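Local coordinates for protein receptor-type adenylate cyclase GRESAG 4.1 (Trypanosoma brucei, PDB 1FX2) that makes cyclic AMP and diphosphate from ATP through its class III cyclase catalytic domain, with magnesium as cofactor, and may serve as a receptor for an unknown ligand, at residues Asp11-Ile16 with Met65-Ser70; Thr18-Ser23 with Asp97-Phe102; Val170-Gln175 with Ala225-Asp230; Val176-Ala181 with Tyr214-Val219. All coordinates share one frame; numbering follows the deposited sequence. Where two conformers were deposited one is given.

Contact 1. Residues Asp11-Ile16 with Met65-Ser70; sequences DPVTLI and MIASKS
T14 and I16 each pair with a residue of the neighbouring antiparallel strand, S68 and I66, through two backbone hydrogen bonds. The T14 pair is uneven: N of S68 gives to O of T14 at 2.8 Å, while N of T14 reaches O of S68 at 3.2 Å. Between these pairs, L15 faces A67 in a non-hydrogen-bonded pair, and CD2 of L15 comes down on CB of A67 at 3.7 Å. CG1 of V13 meets the same methyl group from further along the strand. On the other face the I16 and I66 side chains cross obliquely, with their CB atoms 4.0 Å apart. At the end of the strand, OG of S68, set anti to its own backbone N (chi1 179°), donates a hydrogen bond to O of S70 at 2.7 Å. A water lies 2.7 Å from OG1 of T14; that hydroxyl also bonds T140 of strand 134-141. S70 caps helix 71-87 through A73 N. The pair belongs to the central sheet of the class III cyclase domain: T14 and I16 pack against helix 71-87 on one face, and L15 against helix 159-169 on the other, with strands 55-60 and 134-141 flanking.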
loop_
_atom_site.group_PDB
_atom_site.type_symbol
_atom_site.label_atom_id
_atom_site.label_comp_id
_atom_site.label_asym_id
_atom_site.label_seq_id
_atom_site.Cartn_x
_atom_site.Cartn_y
_atom_site.Cartn_z
ATOM N N ASP A 11 22.540 -2.260 -6.538
ATOM C CA ASP A 11 21.586 -3.282 -6.099
ATOM C C ASP A 11 20.819 -2.702 -4.897
ATOM O O ASP A 11 21.401 -2.169 -3.958
ATOM C CB ASP A 11 22.226 -4.565 -5.668
ATOM C CG ASP A 11 22.904 -5.295 -6.790
ATOM O OD1 ASP A 11 22.394 -5.163 -7.935
ATOM O OD2 ASP A 11 23.801 -6.119 -6.478
ATOM N N PRO A 12 19.477 -2.715 -4.963
ATOM C CA PRO A 12 18.698 -2.173 -3.823
ATOM C C PRO A 12 19.037 -2.987 -2.541
ATOM O O PRO A 12 19.338 -4.206 -2.608
ATOM C CB PRO A 12 17.259 -2.460 -4.209
ATOM C CG PRO A 12 17.314 -2.372 -5.835
ATOM C CD PRO A 12 18.623 -3.175 -6.068
ATOM N N VAL A 13 19.014 -2.264 -1.435
ATOM C CA VAL A 13 19.295 -2.807 -0.109
ATOM C C VAL A 13 17.957 -2.877 0.622
ATOM O O VAL A 13 17.165 -1.983 0.555
ATOM C CB VAL A 13 20.226 -1.891 0.682
ATOM C CG1 VAL A 13 20.512 -2.533 2.020
ATOM C CG2 VAL A 13 21.608 -1.694 -0.087
ATOM N N THR A 14 17.754 -3.983 1.323
ATOM C CA THR A 14 16.547 -4.098 2.183
ATOM C C THR A 14 17.000 -3.800 3.606
ATOM O O THR A 14 18.003 -4.397 4.060
ATOM C CB THR A 14 15.888 -5.413 2.099
ATOM O OG1 THR A 14 15.422 -5.596 0.753
ATOM C CG2 THR A 14 14.655 -5.474 2.974
ATOM N N LEU A 15 16.409 -2.757 4.224
ATOM C CA LEU A 15 16.754 -2.405 5.622
ATOM C C LEU A 15 15.608 -2.725 6.538
ATOM O O LEU A 15 14.452 -2.538 6.203
ATOM C CB LEU A 15 17.076 -0.933 5.774
ATOM C CG LEU A 15 18.286 -0.508 4.920
ATOM C CD1 LEU A 15 18.427 1.028 4.914
ATOM C CD2 LEU A 15 19.569 -1.213 5.451
ATOM N N ILE A 16 15.992 -3.246 7.706
ATOM C CA ILE A 16 15.008 -3.596 8.768
ATOM C C ILE A 16 15.437 -2.813 9.990
ATOM O O ILE A 16 16.604 -2.793 10.392
ATOM C CB ILE A 16 15.173 -5.022 9.180
ATOM C CG1 ILE A 16 15.071 -6.000 7.973
ATOM C CG2 ILE A 16 14.052 -5.390 10.151
ATOM C CD1 ILE A 16 15.466 -7.434 8.391
ATOM N N MET A 65 19.481 -1.997 13.520
ATOM C CA MET A 65 19.442 -1.614 12.065
ATOM C C MET A 65 20.115 -2.796 11.397
ATOM O O MET A 65 21.300 -3.093 11.635
ATOM C CB MET A 65 20.164 -0.281 11.803
ATOM C CG MET A 65 20.123 0.029 10.283
ATOM S SD MET A 65 21.156 1.528 10.084
ATOM C CE MET A 65 21.200 1.700 8.269
ATOM N N ILE A 66 19.377 -3.447 10.506
ATOM C CA ILE A 66 19.856 -4.703 9.837
ATOM C C ILE A 66 19.722 -4.530 8.305
ATOM O O ILE A 66 18.729 -3.949 7.846
ATOM C CB ILE A 66 18.960 -5.904 10.272
ATOM C CG1 ILE A 66 19.094 -6.134 11.803
ATOM C CG2 ILE A 66 19.404 -7.215 9.520
ATOM C CD1 ILE A 66 17.979 -6.964 12.373
ATOM N N ALA A 67 20.760 -4.958 7.555
ATOM C CA ALA A 67 20.687 -4.854 6.081
ATOM C C ALA A 67 20.661 -6.247 5.476
ATOM O O ALA A 67 21.189 -7.195 6.029
ATOM C CB ALA A 67 21.921 -4.069 5.532
ATOM N N SER A 68 20.026 -6.377 4.330
ATOM C CA SER A 68 19.965 -7.707 3.678
ATOM C C SER A 68 20.103 -7.527 2.144
ATOM O O SER A 68 19.539 -6.599 1.584
ATOM C CB SER A 68 18.584 -8.315 3.898
ATOM O OG SER A 68 18.510 -9.576 3.247
ATOM N N LYS A 69 20.904 -8.400 1.535
ATOM C CA LYS A 69 20.993 -8.430 0.039
ATOM C C LYS A 69 19.740 -9.016 -0.570
ATOM O O LYS A 69 19.469 -8.816 -1.728
ATOM C CB LYS A 69 22.173 -9.327 -0.346
ATOM C CG LYS A 69 23.458 -8.767 0.008
ATOM C CD LYS A 69 24.546 -9.827 -0.390
ATOM C CE LYS A 69 25.892 -9.371 0.044
ATOM N NZ LYS A 69 26.948 -10.323 -0.454
ATOM N N SER A 70 18.882 -9.651 0.237
ATOM C CA SER A 70 17.674 -10.323 -0.233
ATOM C C SER A 70 16.434 -9.747 0.446
ATOM O O SER A 70 16.330 -9.803 1.660
ATOM C CB SER A 70 17.764 -11.832 0.175
ATOM O OG SER A 70 16.517 -12.455 0.081
HETATM O O HOH W 1 17.374 -6.274 -0.909
HETATM O O HOH W 2 17.884 -6.545 -3.321
#

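Contact 2. Residues Thr18-Ser23 with Asp97-Phe102; sequences TDIESS and DSYREF. With SO4 (sulfate ion), chain B.
The turn that follows the first strand of the cyclase catalytic domain, just past the predicted magnesium ligand D19, meets helix 94-109 here. I20 to S23 form a type II beta turn, and its carbonyl at E21 takes a hydrogen bond from the hydroxyl of Y99, OH to O 2.7 Å, in the carbonyl plane. Y99 holds CG anti to its carbonyl carbon (chi1 -80°), which sends the ring out from the helix so that OH meets the turn. E21 O lies near the ring plane, 3.3 Å from CE2 of Y99, while CG2 of I20 lies 3.7 Å from its OH. The same Y99 oxygen also bonds the backbone N of R133, just before strand 134-141. In the conformer given, the E21 carboxylate is turned 69° from the Y99 ring plane, OE1 being its nearest atom to CE2, and its OE2 goes on to the backbone N of G173. S22 also faces the helix: its CB is 4.0 Å from CE1 of F102. R135 and R228 bind a sulfate ion, probably from the crystallisation liquor; the backbone N of S22 points almost straight at it, 2.9 Å from O3, with an N-H...O angle of 175°.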
loop_
_atom_site.group_PDB
_atom_site.type_symbol
_atom_site.label_atom_id
_atom_site.label_comp_id
_atom_site.label_asym_id
_atom_site.label_seq_id
_atom_site.Cartn_x
_atom_site.Cartn_y
_atom_site.Cartn_z
ATOM N N THR A 18 14.254 -2.171 14.094
ATOM C CA THR A 18 13.445 -2.757 15.168
ATOM C C THR A 18 13.611 -1.922 16.414
ATOM O O THR A 18 14.667 -1.302 16.679
ATOM C CB THR A 18 13.833 -4.208 15.516
ATOM O OG1 THR A 18 15.067 -4.216 16.255
ATOM C CG2 THR A 18 13.968 -5.121 14.252
ATOM N N ASP A 19 12.563 -1.980 17.261
ATOM C CA ASP A 19 12.612 -1.351 18.600
ATOM C C ASP A 19 11.700 -2.046 19.516
ATOM O O ASP A 19 10.611 -2.587 19.098
ATOM C CB ASP A 19 12.104 0.137 18.647
ATOM C CG ASP A 19 13.154 1.128 18.271
ATOM O OD1 ASP A 19 13.266 1.540 17.084
ATOM O OD2 ASP A 19 13.892 1.561 19.154
ATOM N N ILE A 20 12.063 -2.090 20.790
ATOM C CA ILE A 20 11.124 -2.573 21.799
ATOM C C ILE A 20 10.107 -1.425 22.075
ATOM O O ILE A 20 10.495 -0.289 22.326
ATOM C CB ILE A 20 11.848 -2.882 23.106
ATOM C CG1 ILE A 20 12.736 -4.123 22.912
ATOM C CG2 ILE A 20 10.778 -3.159 24.250
ATOM C CD1 ILE A 20 13.692 -4.318 24.130
ATOM N N GLU A 21 8.799 -1.651 21.893
ATOM C CA GLU A 21 7.820 -0.582 22.183
ATOM C C GLU A 21 7.819 -0.367 23.705
ATOM O O GLU A 21 7.806 -1.307 24.495
ATOM C CB GLU A 21 6.421 -1.024 21.757
ATOM C CG GLU A 21 5.335 0.036 22.111
ATOM C CD GLU A 21 3.920 -0.387 21.745
ATOM O OE1 GLU A 21 3.112 -0.772 22.623
ATOM O OE2 GLU A 21 3.581 -0.226 20.584
ATOM N N SER A 22 7.707 0.921 24.091
ATOM C CA SER A 22 7.624 1.420 25.471
ATOM C C SER A 22 8.843 1.071 26.325
ATOM O O SER A 22 8.714 0.821 27.502
ATOM C CB SER A 22 6.335 0.909 26.123
ATOM O OG SER A 22 5.217 1.134 25.303
ATOM N N SER A 23 10.021 1.063 25.689
ATOM C CA SER A 23 11.246 0.702 26.388
ATOM C C SER A 23 11.508 1.641 27.611
ATOM O O SER A 23 11.826 1.152 28.716
ATOM C CB SER A 23 12.414 0.756 25.311
ATOM O OG SER A 23 13.482 0.039 25.809
ATOM N N ASP A 97 1.836 -7.750 31.811
ATOM C CA ASP A 97 0.930 -6.929 32.648
ATOM C C ASP A 97 1.128 -5.469 32.393
ATOM O O ASP A 97 0.145 -4.729 32.292
ATOM C CB ASP A 97 1.250 -7.215 34.156
ATOM C CG ASP A 97 0.775 -8.583 34.612
ATOM O OD1 ASP A 97 0.056 -9.284 33.898
ATOM O OD2 ASP A 97 1.205 -8.993 35.708
ATOM N N SER A 98 2.386 -5.004 32.236
ATOM C CA SER A 98 2.609 -3.579 31.937
ATOM C C SER A 98 1.997 -3.169 30.579
ATOM O O SER A 98 1.295 -2.160 30.532
ATOM C CB SER A 98 4.100 -3.237 31.852
ATOM O OG SER A 98 4.621 -3.273 33.218
ATOM N N TYR A 99 2.183 -3.952 29.527
ATOM C CA TYR A 99 1.597 -3.540 28.260
ATOM C C TYR A 99 0.105 -3.474 28.346
ATOM O O TYR A 99 -0.460 -2.576 27.710
ATOM C CB TYR A 99 1.995 -4.541 27.168
ATOM C CG TYR A 99 3.429 -4.311 26.610
ATOM C CD1 TYR A 99 4.358 -5.390 26.618
ATOM C CD2 TYR A 99 3.803 -3.077 26.002
ATOM C CE1 TYR A 99 5.610 -5.233 26.050
ATOM C CE2 TYR A 99 5.065 -2.929 25.429
ATOM C CZ TYR A 99 5.933 -4.036 25.461
ATOM O OH TYR A 99 7.191 -3.931 24.868
ATOM N N ARG A 100 -0.524 -4.454 28.997
ATOM C CA ARG A 100 -1.974 -4.429 29.133
ATOM C C ARG A 100 -2.456 -3.196 29.913
ATOM O O ARG A 100 -3.400 -2.569 29.466
ATOM C CB ARG A 100 -2.457 -5.744 29.713
ATOM C CG ARG A 100 -2.284 -6.862 28.704
ATOM C CD ARG A 100 -2.849 -8.163 29.183
ATOM N NE ARG A 100 -1.955 -8.725 30.212
ATOM C CZ ARG A 100 -1.778 -10.003 30.464
ATOM N NH1 ARG A 100 -2.506 -10.926 29.831
ATOM N NH2 ARG A 100 -0.876 -10.334 31.373
ATOM N N GLU A 101 -1.766 -2.873 31.017
ATOM C CA GLU A 101 -2.167 -1.674 31.782
ATOM C C GLU A 101 -2.023 -0.444 30.925
ATOM O O GLU A 101 -2.855 0.491 30.990
ATOM C CB GLU A 101 -1.319 -1.593 33.051
ATOM C CG GLU A 101 -1.639 -2.593 34.096
ATOM C CD GLU A 101 -0.508 -2.817 35.136
ATOM O OE1 GLU A 101 0.474 -2.022 35.141
ATOM O OE2 GLU A 101 -0.591 -3.797 35.955
ATOM N N PHE A 102 -0.931 -0.345 30.161
ATOM C CA PHE A 102 -0.760 0.821 29.304
ATOM C C PHE A 102 -1.953 0.934 28.346
ATOM O O PHE A 102 -2.459 2.042 28.090
ATOM C CB PHE A 102 0.523 0.801 28.431
ATOM C CG PHE A 102 1.811 0.649 29.181
ATOM C CD1 PHE A 102 2.882 -0.042 28.606
ATOM C CD2 PHE A 102 1.988 1.239 30.426
ATOM C CE1 PHE A 102 4.104 -0.156 29.231
ATOM C CE2 PHE A 102 3.253 1.143 31.119
ATOM C CZ PHE A 102 4.286 0.431 30.488
HETATM S S SO4 B . 8.117 4.254 22.240
HETATM O O1 SO4 B . 7.946 4.708 23.599
HETATM O O2 SO4 B . 9.518 4.237 21.809
HETATM O O3 SO4 B . 7.496 2.966 22.078
HETATM O O4 SO4 B . 7.376 5.208 21.374
#

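Contact 3. Residues Val170-Gln175 with Ala225-Asp230; sequences VANGGQ and AALRLD. With SO4 (sulfate ion), chain B.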
loop_
_atom_site.group_PDB
_atom_site.type_symbol
_atom_site.label_atom_id
_atom_site.label_comp_id
_atom_site.label_asym_id
_atom_site.label_seq_id
_atom_site.Cartn_x
_atom_site.Cartn_y
_atom_site.Cartn_z
ATOM N N VAL A 170 6.223 4.156 13.080
ATOM C CA VAL A 170 4.791 4.221 13.240
ATOM C C VAL A 170 4.165 2.860 13.518
ATOM O O VAL A 170 2.938 2.787 13.720
ATOM C CB VAL A 170 4.089 4.825 12.006
ATOM C CG1 VAL A 170 4.665 6.276 11.831
ATOM C CG2 VAL A 170 4.156 3.997 10.716
ATOM N N ALA A 171 4.959 1.794 13.505
ATOM C CA ALA A 171 4.396 0.496 13.837
ATOM C C ALA A 171 4.141 0.287 15.310
ATOM O O ALA A 171 4.845 0.838 16.154
ATOM C CB ALA A 171 5.378 -0.625 13.358
ATOM N N ASN A 172 3.135 -0.543 15.584
ATOM C CA ASN A 172 2.852 -0.933 16.950
ATOM C C ASN A 172 3.796 -2.060 17.369
ATOM O O ASN A 172 4.373 -2.786 16.563
ATOM C CB ASN A 172 1.373 -1.424 17.037
ATOM C CG ASN A 172 0.413 -0.291 16.972
ATOM O OD1 ASN A 172 0.281 0.483 17.958
ATOM N ND2 ASN A 172 -0.137 -0.056 15.756
ATOM N N GLY A 173 3.886 -2.258 18.691
ATOM C CA GLY A 173 4.667 -3.383 19.155
ATOM C C GLY A 173 4.020 -4.673 18.689
ATOM O O GLY A 173 2.798 -4.845 18.738
ATOM N N GLY A 174 4.874 -5.608 18.258
ATOM C CA GLY A 174 4.301 -6.813 17.689
ATOM C C GLY A 174 3.907 -6.785 16.219
ATOM O O GLY A 174 3.458 -7.771 15.670
ATOM N N GLN A 175 4.004 -5.617 15.602
ATOM C CA GLN A 175 3.577 -5.383 14.222
ATOM C C GLN A 175 4.822 -5.169 13.348
ATOM O O GLN A 175 5.815 -4.568 13.763
ATOM C CB GLN A 175 2.747 -4.062 14.245
ATOM C CG GLN A 175 1.954 -3.825 12.899
ATOM C CD GLN A 175 1.048 -2.642 13.037
ATOM O OE1 GLN A 175 1.339 -1.705 13.745
ATOM N NE2 GLN A 175 -0.054 -2.630 12.282
ATOM N N ALA A 225 -3.928 -1.654 17.126
ATOM C CA ALA A 225 -4.541 -0.333 17.102
ATOM C C ALA A 225 -4.066 0.419 15.849
ATOM O O ALA A 225 -3.241 -0.042 15.093
ATOM C CB ALA A 225 -4.009 0.408 18.306
ATOM N N ALA A 226 -4.492 1.667 15.710
ATOM C CA ALA A 226 -4.047 2.485 14.635
ATOM C C ALA A 226 -2.540 2.662 14.703
ATOM O O ALA A 226 -1.849 2.544 15.764
ATOM C CB ALA A 226 -4.790 3.856 14.764
ATOM N N LEU A 227 -1.989 3.044 13.553
ATOM C CA LEU A 227 -0.550 3.335 13.460
ATOM C C LEU A 227 -0.203 4.498 14.410
ATOM O O LEU A 227 -1.054 5.378 14.689
ATOM C CB LEU A 227 -0.133 3.639 12.040
ATOM C CG LEU A 227 -0.289 2.434 11.155
ATOM C CD1 LEU A 227 0.306 2.779 9.743
ATOM C CD2 LEU A 227 0.448 1.176 11.745
ATOM N N ARG A 228 1.031 4.503 14.913
ATOM C CA ARG A 228 1.430 5.536 15.857
ATOM C C ARG A 228 2.031 6.706 15.082
ATOM O O ARG A 228 3.214 6.905 15.074
ATOM C CB ARG A 228 2.469 4.956 16.826
ATOM C CG ARG A 228 2.042 3.624 17.442
ATOM C CD ARG A 228 3.100 3.012 18.391
ATOM N NE ARG A 228 2.866 3.278 19.812
ATOM C CZ ARG A 228 3.847 3.497 20.692
ATOM N NH1 ARG A 228 5.117 3.522 20.281
ATOM N NH2 ARG A 228 3.564 3.567 21.992
ATOM N N LEU A 229 1.174 7.569 14.569
ATOM C CA LEU A 229 1.658 8.700 13.790
ATOM C C LEU A 229 2.491 9.645 14.662
ATOM O O LEU A 229 3.368 10.356 14.155
ATOM C CB LEU A 229 0.503 9.370 13.060
ATOM C CG LEU A 229 -0.229 8.319 12.206
ATOM C CD1 LEU A 229 -1.375 8.995 11.455
ATOM C CD2 LEU A 229 0.705 7.547 11.226
ATOM N N ASP A 230 2.247 9.595 15.970
ATOM C CA ASP A 230 3.032 10.333 16.953
ATOM C C ASP A 230 4.229 9.354 17.139
ATOM O O ASP A 230 4.072 8.246 17.669
ATOM C CB ASP A 230 2.207 10.476 18.245
ATOM C CG ASP A 230 3.008 11.058 19.404
ATOM O OD1 ASP A 230 3.916 11.886 19.145
ATOM O OD2 ASP A 230 2.739 10.685 20.572
HETATM S S SO4 B . 8.117 4.254 22.240
HETATM O O1 SO4 B . 7.946 4.708 23.599
HETATM O O2 SO4 B . 9.518 4.237 21.809
HETATM O O3 SO4 B . 7.496 2.966 22.078
HETATM O O4 SO4 B . 7.376 5.208 21.374
HETATM O O HOH W 3 -2.543 -0.853 12.541
#
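The backbone N of R228 gives a short, fairly straight hydrogen bond to O of V170, 2.8 Å long, and the amide of N172 makes the second direct link between these two loops. ND2 of N172 donates to O of A226 at 3.1 Å; the acceptor lies in the amide plane, but the donor stands well above the carbonyl plane, away from a lone pair. That amide is held from its own loop as well. OE1 of Q175 accepts from both the backbone N of N172, at 2.8 Å, and ND2 of N172, at 3.0 Å, which limits rotation of the N172 side chain within the type II turn N172 to Q175. A water bridges the other end of the Q175 amide, NE2, to O of A225.

R228 runs back along 170-175. Its CG lies 3.6 Å from OD1 of N172 and its CD passes O of A171; a bend at chi3 (98°) then swings the guanidinium out to the sulfate ion, where NH1 of R228 reaches both O3 and O4 at 3.0 Å. Away from these bonds, CD2 of L227 packs 3.6 Å from OE1 of Q175, and CD1 of L227 and CD2 of L229 meet the two methyl groups of V170. L177 of strand 176-179 also touches V170 and L227.

R228, with R135 and the backbone N of S22, binds the sulfate near the predicted magnesium ligands, while A171 and N172 lie along its side chain. The positive charge gathered there is consistent with a place that could take phosphate groups, and E21, a weak and long ion partner of R228, may temper it.

Contact 4. Residues Val176-Ala181 with Tyr214-Val219; sequences VLMTHA and YQLNTV
Y214, V176 and M178 have the most surface buried where strands 176-179 and 211-216 run antiparallel. Y214 leads. Its backbone forms a hydrogen-bonded pair with M178, each N giving to the other residue's O at 2.8 Å. The Y214 ring leans past the end of strand 176-179 toward H180, the first residue of the next helix. The two side chains lie side by side and point the same way, CE1 of Y214 coming to the edge of the imidazole 3.6 Å from CD2 of H180; the rings are oblique, their planes 46° apart. H180 has CG anti to its backbone N (chi1 -176°), which sets its ring next to the phenol, and its NE2 bonds H87 of the second subunit. L83 of that subunit packs against both residues, so this corner of the sheet touches the second copy in the assembly.

V176 lies along L216, CG1 of V176 to CD2 of L216 3.9 Å, and its CG2 touches the CG2 methyl group of T218. The carbonyl O of V176 accepts from N of L216 at 2.8 Å, while a water joins N of V176 to O of L216, standing in for a direct bond where the strands diverge. M178 was modelled in two conformers, and the approach of its sulfur to L216 is doubtful; its backbone bonds carry its part.

On the opposite face L177 and Q215 form the non-hydrogen-bonded pair. T179 caps helix 180-184 and also bonds H139. Strands 134-141 and 196-202 flank the pair in the central sheet, while helix 71-87 covers the face of V176 and L216.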
loop_
_atom_site.group_PDB
_atom_site.type_symbol
_atom_site.label_atom_id
_atom_site.label_comp_id
_atom_site.label_asym_id
_atom_site.label_seq_id
_atom_site.Cartn_x
_atom_site.Cartn_y
_atom_site.Cartn_z
ATOM N N VAL A 176 4.728 -5.707 12.126
ATOM C CA VAL A 176 5.785 -5.555 11.117
ATOM C C VAL A 176 5.168 -4.845 9.923
ATOM O O VAL A 176 4.157 -5.297 9.357
ATOM C CB VAL A 176 6.294 -6.949 10.624
ATOM C CG1 VAL A 176 7.368 -6.748 9.496
ATOM C CG2 VAL A 176 6.930 -7.725 11.855
ATOM N N LEU A 177 5.716 -3.660 9.596
ATOM C CA LEU A 177 5.271 -2.919 8.411
ATOM C C LEU A 177 6.327 -2.965 7.336
ATOM O O LEU A 177 7.546 -2.914 7.620
ATOM C CB LEU A 177 5.099 -1.433 8.779
ATOM C CG LEU A 177 3.989 -1.210 9.840
ATOM C CD1 LEU A 177 3.878 0.349 10.117
ATOM C CD2 LEU A 177 2.615 -1.781 9.458
ATOM N N MET A 178 5.869 -3.085 6.104
ATOM C CA MET A 178 6.750 -3.062 4.943
ATOM C C MET A 178 6.228 -1.975 4.009
ATOM O O MET A 178 4.997 -1.848 3.810
ATOM C CB MET A 178 6.697 -4.404 4.174
ATOM C CG MET A 178 7.012 -5.737 4.931
ATOM S SD MET A 178 6.477 -7.188 3.894
ATOM C CE MET A 178 6.715 -6.464 2.596
ATOM N N THR A 179 7.119 -1.233 3.381
ATOM C CA THR A 179 6.622 -0.286 2.372
ATOM C C THR A 179 6.218 -1.075 1.135
ATOM O O THR A 179 6.625 -2.230 0.931
ATOM C CB THR A 179 7.767 0.691 1.936
ATOM O OG1 THR A 179 8.858 -0.145 1.453
ATOM C CG2 THR A 179 8.258 1.500 3.169
ATOM N N HIS A 180 5.478 -0.432 0.264
ATOM C CA HIS A 180 5.172 -1.100 -0.991
ATOM C C HIS A 180 6.433 -1.420 -1.750
ATOM O O HIS A 180 6.470 -2.412 -2.446
ATOM C CB HIS A 180 4.237 -0.190 -1.822
ATOM C CG HIS A 180 3.777 -0.827 -3.101
ATOM N ND1 HIS A 180 4.317 -0.571 -4.337
ATOM C CD2 HIS A 180 2.823 -1.772 -3.280
ATOM C CE1 HIS A 180 3.707 -1.342 -5.235
ATOM N NE2 HIS A 180 2.800 -2.067 -4.611
ATOM N N ALA A 181 7.467 -0.587 -1.690
ATOM C CA ALA A 181 8.699 -0.881 -2.356
ATOM C C ALA A 181 9.293 -2.175 -1.969
ATOM O O ALA A 181 9.688 -2.991 -2.784
ATOM C CB ALA A 181 9.716 0.282 -2.181
ATOM N N TYR A 214 2.212 -1.893 4.190
ATOM C CA TYR A 214 1.649 -3.196 4.244
ATOM C C TYR A 214 2.021 -3.816 5.580
ATOM O O TYR A 214 3.190 -3.798 5.963
ATOM C CB TYR A 214 2.197 -4.049 3.086
ATOM C CG TYR A 214 1.614 -3.640 1.768
ATOM C CD1 TYR A 214 2.077 -2.494 1.123
ATOM C CD2 TYR A 214 0.479 -4.273 1.289
ATOM C CE1 TYR A 214 1.380 -1.972 0.033
ATOM C CE2 TYR A 214 -0.199 -3.762 0.170
ATOM C CZ TYR A 214 0.284 -2.616 -0.391
ATOM O OH TYR A 214 -0.418 -2.128 -1.506
ATOM N N GLN A 215 1.042 -4.419 6.216
ATOM C CA GLN A 215 1.279 -5.133 7.477
ATOM C C GLN A 215 1.605 -6.551 7.118
ATOM O O GLN A 215 0.789 -7.247 6.472
ATOM C CB GLN A 215 0.008 -5.017 8.307
ATOM C CG GLN A 215 0.004 -5.946 9.544
ATOM C CD GLN A 215 -1.282 -5.805 10.290
ATOM O OE1 GLN A 215 -2.166 -6.733 10.286
ATOM N NE2 GLN A 215 -1.515 -4.642 10.794
ATOM N N LEU A 216 2.752 -7.025 7.597
ATOM C CA LEU A 216 3.096 -8.463 7.407
ATOM C C LEU A 216 2.462 -9.227 8.500
ATOM O O LEU A 216 2.834 -9.035 9.693
ATOM C CB LEU A 216 4.661 -8.615 7.415
ATOM C CG LEU A 216 5.141 -10.077 7.368
ATOM C CD1 LEU A 216 4.961 -10.550 5.900
ATOM C CD2 LEU A 216 6.630 -10.059 7.618
ATOM N N ASN A 217 1.631 -10.215 8.180
ATOM C CA ASN A 217 0.945 -10.934 9.234
ATOM C C ASN A 217 1.897 -12.078 9.586
ATOM O O ASN A 217 2.250 -12.883 8.731
ATOM C CB ASN A 217 -0.416 -11.384 8.695
ATOM C CG ASN A 217 -1.335 -10.195 8.404
ATOM O OD1 ASN A 217 -1.925 -10.020 7.275
ATOM N ND2 ASN A 217 -1.417 -9.324 9.345
ATOM N N THR A 218 2.293 -12.151 10.848
ATOM C CA THR A 218 3.319 -13.092 11.366
ATOM C C THR A 218 2.581 -14.069 12.296
ATOM O O THR A 218 2.274 -15.212 11.933
ATOM C CB THR A 218 4.520 -12.336 12.078
ATOM O OG1 THR A 218 4.084 -11.587 13.219
ATOM C CG2 THR A 218 5.134 -11.313 11.105
ATOM N N VAL A 219 2.388 -13.634 13.541
ATOM C CA VAL A 219 1.579 -14.412 14.509
ATOM C C VAL A 219 0.139 -14.351 14.005
ATOM O O VAL A 219 -0.555 -13.319 13.898
ATOM C CB VAL A 219 1.715 -13.803 15.818
ATOM C CG1 VAL A 219 0.792 -14.499 16.820
ATOM C CG2 VAL A 219 3.132 -13.943 16.236
HETATM O O HOH W 4 2.262 -7.244 11.681
#

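Contacts 1, 2 and 4 all reach the seven-stranded sheet of the catalytic domain. Contacts 1 and 2 share strand 13-20 but lie at its two ends, their centres about 27 Å apart and on opposite sides of the chain's centre; their segments alternate along the chain. Contact 4 comes later in sequence and is nested within the loop closed by contact 3, whose centre is about 12 Å away; the two touch. Contacts 2 and 3, also with centres about 12 Å apart, meet through E21 and G173 and share the sulfate. Segments from distant parts of the chain thus come together at one anion site, beside the predicted magnesium ligands.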